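Local coordinates for glucose-6-phosphate isomerase (Thermus thermophilus, PDB 1ZZG), which probably catalyses the reversible isomerization of glucose 6-phosphate to fructose 6-phosphate in glycolysis and gluconeogenesis, at residues A[83-88]-A[200-205]; A[249-254]-A[367-372]. All coordinates share one frame; numbering follows the deposited sequence.

Interaction 1: residues A[83-88]-A[200-205]; sequences ALEAAF and AFAGAD
The carboxylate of E85, whose CG lies 4.3 Å from A202 CB, is gripped at both oxygens: OE1 is hydrogen-bonded to the hydroxyl of Y97 and OE2 to the side-chain amide of N89. An extended first torsion (chi1 -175°) brings E85 CG to the methyl of A202, while the charged end turns to those two partners. One turn further on, F88 meets the other alanine: its CB stands 3.7 Å from A204 CB, and its carbonyl O 3.6 Å from the same methyl. The F88 carbonyl O also comes within 3.6 Å of A202 O, two acceptors side by side with no bond between them. The phenyl ring itself takes no part across this contact. Its first torsion (chi1 -50°) swings it off toward helix 371-391, and A87 CB sits 3.9 Å above its plane, over the centre. No hydrogen bond joins 83-88 to 200-205; the polar ties come from the chain after F88, where E90 and S91 bond to the backbone of A202 and S91 OG to F201 O. Between the two alanines the chain makes a Schellman motif, with positive phi at G203 and two bonds back into the last turn of helix 193-201. The contact thus seats the last turn of the helix that carries 83-88, in the parallel-sheet half of the phosphoglucose isomerase fold, against the turn between helices 193-201 and 206-221. Two alanine methyls pack on E85 CG, F88 CB and F88 O without a polar bond between the segments, and the nearby carboxylate is satisfied by residues beyond both.

Interaction 2: residues A[249-254]-A[367-372]; sequences VYSERL and PEVSPY
This is a buried contact between two loops that follow parallel strands of the mixed sheet, 244-249 and 360-366, with strand 306-313 lying between them in the sheet; V369 is its hub. The R253 and V369 side chains run antiparallel past one another, R253 bending at chi3 (59°), and NH1 donates to V369 O at 2.8 Å. The N-H...O angle of 129° makes this bond weak. V369 CG1 lies over one face of the guanidinium, off its centre, 3.7 Å from the plane. The L254 and V369 side chains reach toward each other end on, with CG1 3.8 Å from L254 CG. The other methyl, CG2, rests 3.8 Å from S251 OG, whose main polar partner is the carboxylate of E102 of the second subunit; that carboxylate also accepts hydrogen bonds from the backbone N of E252 and R253, through OE1. Beyond V369, S370 OG caps helix 371-391 at A373 N and donates to E368 OE2 at 2.6 Å. One valine therefore offers a carbonyl and a methyl to the same arginine, whose buried positive charge is probably stabilised by the carbonyl oxygens of V369, weakly, and of A87, which holds NH2.

Both interactions are buried, with centres about 12 Å apart, and they meet directly along the junction between the parallel and the mixed sheet. R253 NH2 of interaction 2 lies 2.8 Å from A87 O of interaction 1, a probable hydrogen bond, and the F88 ring packs against the 370-371 backbone, with CZ 3.3 Å from S370 C. Helix 79-88 is thus held by helix-connecting turn 200-205 and by the loops of interaction 2. Interaction 1 is apolar between its segments and is not touched by the second subunit. Interaction 2 adds an arginine-carbonyl bond to its valine-leucine packing and is bonded directly to that subunit through E102, tying local packing to the dimer interface.

Interaction 1: residues A[83-88]-A[200-205]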
ATOM      1  N   ALA A  83      -2.481 -10.114  -4.017  1.00 20.64           N
ATOM      2  CA  ALA A  83      -3.148 -10.403  -2.757  1.00 21.29           C
ATOM      3  C   ALA A  83      -3.090 -11.888  -2.391  1.00 21.90           C
ATOM      4  O   ALA A  83      -2.816 -12.239  -1.243  1.00 22.05           O
ATOM      5  CB  ALA A  83      -4.600  -9.934  -2.821  1.00 20.57           C
ATOM      6  N   LEU A  84      -3.338 -12.754  -3.373  1.00 21.41           N
ATOM      7  CA  LEU A  84      -3.345 -14.199  -3.152  1.00 21.49           C
ATOM      8  C   LEU A  84      -1.956 -14.830  -2.990  1.00 22.05           C
ATOM      9  O   LEU A  84      -1.720 -15.622  -2.063  1.00 20.79           O
ATOM     10  CB  LEU A  84      -4.105 -14.884  -4.296  1.00 20.82           C
ATOM     11  CG  LEU A  84      -5.616 -14.602  -4.360  1.00 24.43           C
ATOM     12  CD1 LEU A  84      -6.194 -15.106  -5.682  1.00 23.52           C
ATOM     13  CD2 LEU A  84      -6.319 -15.273  -3.179  1.00 22.25           C
ATOM     14  N   GLU A  85      -1.037 -14.482  -3.885  1.00 22.01           N
ATOM     15  CA  GLU A  85       0.316 -15.029  -3.829  1.00 23.76           C
ATOM     16  C   GLU A  85       1.063 -14.628  -2.560  1.00 24.11           C
ATOM     17  O   GLU A  85       1.801 -15.428  -1.992  1.00 23.59           O
ATOM     18  CB  GLU A  85       1.110 -14.590  -5.061  1.00 23.59           C
ATOM     19  CG  GLU A  85       2.515 -15.194  -5.176  1.00 24.53           C
ATOM     20  CD  GLU A  85       3.591 -14.327  -4.551  1.00 26.86           C
ATOM     21  OE1 GLU A  85       3.603 -13.109  -4.835  1.00 25.88           O
ATOM     22  OE2 GLU A  85       4.433 -14.859  -3.786  1.00 25.46           O
ATOM     23  N   ALA A  86       0.867 -13.391  -2.114  1.00 23.85           N
ATOM     24  CA  ALA A  86       1.538 -12.910  -0.913  1.00 24.55           C
ATOM     25  C   ALA A  86       1.062 -13.690   0.307  1.00 25.61           C
ATOM     26  O   ALA A  86       1.824 -13.942   1.236  1.00 25.28           O
ATOM     27  CB  ALA A  86       1.264 -11.424  -0.719  1.00 23.98           C
ATOM     28  N   ALA A  87      -0.205 -14.085   0.291  1.00 25.03           N
ATOM     29  CA  ALA A  87      -0.778 -14.803   1.416  1.00 26.62           C
ATOM     30  C   ALA A  87      -0.570 -16.317   1.402  1.00 27.07           C
ATOM     31  O   ALA A  87      -0.519 -16.948   2.462  1.00 26.71           O
ATOM     32  CB  ALA A  87      -2.268 -14.495   1.509  1.00 25.35           C
ATOM     33  N   PHE A  88      -0.425 -16.899   0.219  1.00 25.41           N
ATOM     34  CA  PHE A  88      -0.306 -18.345   0.145  1.00 26.00           C
ATOM     35  C   PHE A  88       0.886 -18.936  -0.595  1.00 26.59           C
ATOM     36  O   PHE A  88       0.808 -20.066  -1.073  1.00 28.01           O
ATOM     37  CB  PHE A  88      -1.604 -18.904  -0.445  1.00 24.75           C
ATOM     38  CG  PHE A  88      -2.842 -18.387   0.235  1.00 24.69           C
ATOM     39  CD1 PHE A  88      -3.044 -18.607   1.596  1.00 24.95           C
ATOM     40  CD2 PHE A  88      -3.800 -17.675  -0.480  1.00 24.93           C
ATOM     41  CE1 PHE A  88      -4.186 -18.126   2.239  1.00 24.01           C
ATOM     42  CE2 PHE A  88      -4.950 -17.188   0.149  1.00 26.47           C
ATOM     43  CZ  PHE A  88      -5.145 -17.413   1.514  1.00 25.55           C
ATOM     44  N   ALA A 200      -0.923 -21.441  -8.558  1.00 23.91           N
ATOM     45  CA  ALA A 200      -0.496 -22.818  -8.779  1.00 25.04           C
ATOM     46  C   ALA A 200       1.011 -22.883  -8.571  1.00 25.55           C
ATOM     47  O   ALA A 200       1.503 -23.723  -7.823  1.00 26.52           O
ATOM     48  CB  ALA A 200      -0.860 -23.272 -10.194  1.00 22.82           C
ATOM     49  N   PHE A 201       1.738 -21.978  -9.226  1.00 26.67           N
ATOM     50  CA  PHE A 201       3.190 -21.932  -9.106  1.00 27.92           C
ATOM     51  C   PHE A 201       3.620 -21.563  -7.692  1.00 28.37           C
ATOM     52  O   PHE A 201       4.762 -21.800  -7.301  1.00 29.26           O
ATOM     53  CB  PHE A 201       3.770 -20.954 -10.133  1.00 27.66           C
ATOM     54  CG  PHE A 201       3.882 -21.541 -11.513  1.00 27.79           C
ATOM     55  CD1 PHE A 201       4.990 -22.315 -11.864  1.00 28.64           C
ATOM     56  CD2 PHE A 201       2.852 -21.388 -12.434  1.00 27.95           C
ATOM     57  CE1 PHE A 201       5.066 -22.928 -13.119  1.00 30.19           C
ATOM     58  CE2 PHE A 201       2.914 -21.995 -13.688  1.00 30.25           C
ATOM     59  CZ  PHE A 201       4.023 -22.769 -14.033  1.00 28.91           C
ATOM     60  N   ALA A 202       2.696 -20.993  -6.924  1.00 26.06           N
ATOM     61  CA  ALA A 202       2.985 -20.624  -5.543  1.00 26.31           C
ATOM     62  C   ALA A 202       2.728 -21.834  -4.641  1.00 25.22           C
ATOM     63  O   ALA A 202       2.981 -21.796  -3.435  1.00 26.50           O
ATOM     64  CB  ALA A 202       2.108 -19.451  -5.123  1.00 26.21           C
ATOM     65  N   GLY A 203       2.217 -22.903  -5.244  1.00 24.34           N
ATOM     66  CA  GLY A 203       1.922 -24.123  -4.509  1.00 26.58           C
ATOM     67  C   GLY A 203       0.740 -24.038  -3.557  1.00 27.63           C
ATOM     68  O   GLY A 203       0.682 -24.778  -2.574  1.00 26.69           O
ATOM     69  N   ALA A 204      -0.199 -23.142  -3.838  1.00 25.02           N
ATOM     70  CA  ALA A 204      -1.373 -22.965  -2.986  1.00 24.44           C
ATOM     71  C   ALA A 204      -2.510 -23.917  -3.362  1.00 24.55           C
ATOM     72  O   ALA A 204      -2.545 -24.448  -4.472  1.00 23.54           O
ATOM     73  CB  ALA A 204      -1.853 -21.523  -3.071  1.00 26.94           C
ATOM     74  N   ASP A 205      -3.449 -24.111  -2.440  1.00 23.10           N
ATOM     75  CA  ASP A 205      -4.585 -25.002  -2.677  1.00 23.96           C
ATOM     76  C   ASP A 205      -5.727 -24.287  -3.412  1.00 23.26           C
ATOM     77  O   ASP A 205      -6.612 -23.690  -2.786  1.00 23.72           O
ATOM     78  CB  ASP A 205      -5.087 -25.563  -1.344  1.00 23.03           C
ATOM     79  CG  ASP A 205      -6.132 -26.649  -1.520  1.00 23.82           C
ATOM     80  OD1 ASP A 205      -6.480 -26.964  -2.677  1.00 22.33           O
ATOM     81  OD2 ASP A 205      -6.601 -27.194  -0.494  1.00 24.63           O
TER

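Interaction 2: residues A[249-254]-A[367-372]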
ATOM      1  N   VAL A 249      -7.036  -4.629   7.444  1.00 20.89           N
ATOM      2  CA  VAL A 249      -6.790  -6.051   7.654  1.00 22.53           C
ATOM      3  C   VAL A 249      -5.669  -6.338   8.649  1.00 23.43           C
ATOM      4  O   VAL A 249      -4.545  -5.868   8.479  1.00 22.31           O
ATOM      5  CB  VAL A 249      -6.442  -6.745   6.318  1.00 22.55           C
ATOM      6  CG1 VAL A 249      -6.260  -8.240   6.535  1.00 24.26           C
ATOM      7  CG2 VAL A 249      -7.538  -6.484   5.303  1.00 20.33           C
ATOM      8  N   TYR A 250      -5.983  -7.116   9.682  1.00 23.55           N
ATOM      9  CA  TYR A 250      -5.002  -7.480  10.695  1.00 24.35           C
ATOM     10  C   TYR A 250      -4.244  -8.743  10.330  1.00 25.62           C
ATOM     11  O   TYR A 250      -4.444  -9.799  10.930  1.00 26.86           O
ATOM     12  CB  TYR A 250      -5.672  -7.661  12.061  1.00 24.79           C
ATOM     13  CG  TYR A 250      -5.696  -6.378  12.843  1.00 24.64           C
ATOM     14  CD1 TYR A 250      -6.594  -5.361  12.525  1.00 24.30           C
ATOM     15  CD2 TYR A 250      -4.754  -6.140  13.847  1.00 25.56           C
ATOM     16  CE1 TYR A 250      -6.550  -4.134  13.180  1.00 25.40           C
ATOM     17  CE2 TYR A 250      -4.700  -4.914  14.507  1.00 24.45           C
ATOM     18  CZ  TYR A 250      -5.596  -3.918  14.168  1.00 26.33           C
ATOM     19  OH  TYR A 250      -5.521  -2.698  14.801  1.00 27.87           O
ATOM     20  N   SER A 251      -3.367  -8.611   9.343  1.00 23.56           N
ATOM     21  CA  SER A 251      -2.550  -9.713   8.857  1.00 24.90           C
ATOM     22  C   SER A 251      -1.488  -9.154   7.925  1.00 24.78           C
ATOM     23  O   SER A 251      -1.725  -8.171   7.226  1.00 27.04           O
ATOM     24  CB  SER A 251      -3.414 -10.720   8.091  1.00 24.16           C
ATOM     25  OG  SER A 251      -2.615 -11.731   7.494  1.00 24.00           O
ATOM     26  N   GLU A 252      -0.308  -9.766   7.934  1.00 24.74           N
ATOM     27  CA  GLU A 252       0.760  -9.329   7.045  1.00 24.21           C
ATOM     28  C   GLU A 252       0.687 -10.198   5.785  1.00 24.90           C
ATOM     29  O   GLU A 252       0.976  -9.735   4.680  1.00 23.10           O
ATOM     30  CB  GLU A 252       2.126  -9.470   7.729  1.00 25.58           C
ATOM     31  CG  GLU A 252       3.324  -9.081   6.860  1.00 26.80           C
ATOM     32  CD  GLU A 252       3.363  -7.599   6.472  1.00 25.99           C
ATOM     33  OE1 GLU A 252       2.605  -6.781   7.042  1.00 26.25           O
ATOM     34  OE2 GLU A 252       4.179  -7.251   5.588  1.00 29.19           O
ATOM     35  N   ARG A 253       0.295 -11.458   5.951  1.00 23.01           N
ATOM     36  CA  ARG A 253       0.167 -12.362   4.807  1.00 23.33           C
ATOM     37  C   ARG A 253      -0.846 -11.778   3.814  1.00 22.88           C
ATOM     38  O   ARG A 253      -0.712 -11.951   2.599  1.00 23.11           O
ATOM     39  CB  ARG A 253      -0.300 -13.745   5.271  1.00 23.89           C
ATOM     40  CG  ARG A 253       0.703 -14.477   6.158  1.00 25.13           C
ATOM     41  CD  ARG A 253       0.087 -15.756   6.686  1.00 27.60           C
ATOM     42  NE  ARG A 253      -0.322 -16.626   5.589  1.00 26.26           N
ATOM     43  CZ  ARG A 253      -1.226 -17.590   5.695  1.00 27.66           C
ATOM     44  NH1 ARG A 253      -1.826 -17.807   6.858  1.00 28.87           N
ATOM     45  NH2 ARG A 253      -1.525 -18.343   4.640  1.00 26.32           N
ATOM     46  N   LEU A 254      -1.849 -11.085   4.345  1.00 20.89           N
ATOM     47  CA  LEU A 254      -2.883 -10.454   3.525  1.00 22.46           C
ATOM     48  C   LEU A 254      -2.604  -8.965   3.304  1.00 22.19           C
ATOM     49  O   LEU A 254      -3.526  -8.190   3.067  1.00 24.97           O
ATOM     50  CB  LEU A 254      -4.251 -10.595   4.194  1.00 23.36           C
ATOM     51  CG  LEU A 254      -4.933 -11.962   4.238  1.00 25.31           C
ATOM     52  CD1 LEU A 254      -6.262 -11.825   4.969  1.00 26.67           C
ATOM     53  CD2 LEU A 254      -5.162 -12.481   2.820  1.00 25.17           C
ATOM     54  N   PRO A 367     -11.843 -17.424  10.305  1.00 29.43           N
ATOM     55  CA  PRO A 367     -11.358 -18.450  11.234  1.00 28.46           C
ATOM     56  C   PRO A 367      -9.829 -18.451  11.284  1.00 28.74           C
ATOM     57  O   PRO A 367      -9.226 -18.671  12.330  1.00 27.75           O
ATOM     58  CB  PRO A 367     -11.922 -19.736  10.644  1.00 28.64           C
ATOM     59  CG  PRO A 367     -13.239 -19.273  10.068  1.00 30.21           C
ATOM     60  CD  PRO A 367     -12.864 -17.969   9.390  1.00 28.36           C
ATOM     61  N   GLU A 368      -9.214 -18.196  10.136  1.00 28.25           N
ATOM     62  CA  GLU A 368      -7.763 -18.144  10.017  1.00 27.21           C
ATOM     63  C   GLU A 368      -7.478 -17.661   8.602  1.00 26.38           C
ATOM     64  O   GLU A 368      -8.393 -17.596   7.784  1.00 24.94           O
ATOM     65  CB  GLU A 368      -7.148 -19.536  10.232  1.00 28.58           C
ATOM     66  CG  GLU A 368      -7.359 -20.541   9.094  1.00 29.25           C
ATOM     67  CD  GLU A 368      -8.786 -21.046   8.984  1.00 33.80           C
ATOM     68  OE1 GLU A 368      -9.287 -21.639   9.965  1.00 31.92           O
ATOM     69  OE2 GLU A 368      -9.411 -20.863   7.912  1.00 34.30           O
ATOM     70  N   VAL A 369      -6.230 -17.308   8.315  1.00 25.04           N
ATOM     71  CA  VAL A 369      -5.883 -16.863   6.971  1.00 25.18           C
ATOM     72  C   VAL A 369      -5.551 -18.099   6.143  1.00 26.16           C
ATOM     73  O   VAL A 369      -4.432 -18.613   6.189  1.00 25.57           O
ATOM     74  CB  VAL A 369      -4.673 -15.901   6.968  1.00 25.18           C
ATOM     75  CG1 VAL A 369      -4.357 -15.472   5.532  1.00 22.73           C
ATOM     76  CG2 VAL A 369      -4.984 -14.677   7.826  1.00 26.64           C
ATOM     77  N   SER A 370      -6.548 -18.573   5.398  1.00 26.59           N
ATOM     78  CA  SER A 370      -6.407 -19.753   4.551  1.00 26.49           C
ATOM     79  C   SER A 370      -7.094 -19.522   3.207  1.00 25.55           C
ATOM     80  O   SER A 370      -7.937 -18.632   3.076  1.00 24.22           O
ATOM     81  CB  SER A 370      -7.045 -20.963   5.234  1.00 27.47           C
ATOM     82  OG  SER A 370      -8.425 -20.737   5.490  1.00 26.20           O
ATOM     83  N   PRO A 371      -6.732 -20.317   2.184  1.00 24.21           N
ATOM     84  CA  PRO A 371      -7.355 -20.156   0.869  1.00 24.57           C
ATOM     85  C   PRO A 371      -8.885 -20.189   0.994  1.00 24.21           C
ATOM     86  O   PRO A 371      -9.591 -19.367   0.409  1.00 24.72           O
ATOM     87  CB  PRO A 371      -6.810 -21.350   0.087  1.00 25.17           C
ATOM     88  CG  PRO A 371      -5.435 -21.541   0.687  1.00 24.66           C
ATOM     89  CD  PRO A 371      -5.720 -21.388   2.164  1.00 24.20           C
ATOM     90  N   TYR A 372      -9.382 -21.140   1.780  1.00 23.82           N
ATOM     91  CA  TYR A 372     -10.820 -21.309   2.003  1.00 24.14           C
ATOM     92  C   TYR A 372     -11.446 -20.034   2.571  1.00 24.03           C
ATOM     93  O   TYR A 372     -12.392 -19.482   1.998  1.00 22.66           O
ATOM     94  CB  TYR A 372     -11.054 -22.485   2.955  1.00 23.67           C
ATOM     95  CG  TYR A 372     -12.508 -22.804   3.255  1.00 27.66           C
ATOM     96  CD1 TYR A 372     -13.291 -23.527   2.353  1.00 28.95           C
ATOM     97  CD2 TYR A 372     -13.093 -22.402   4.457  1.00 27.56           C
ATOM     98  CE1 TYR A 372     -14.621 -23.847   2.646  1.00 28.63           C
ATOM     99  CE2 TYR A 372     -14.422 -22.712   4.757  1.00 29.99           C
ATOM    100  CZ  TYR A 372     -15.176 -23.434   3.850  1.00 30.37           C
ATOM    101  OH  TYR A 372     -16.483 -23.745   4.157  1.00 34.42           O
TER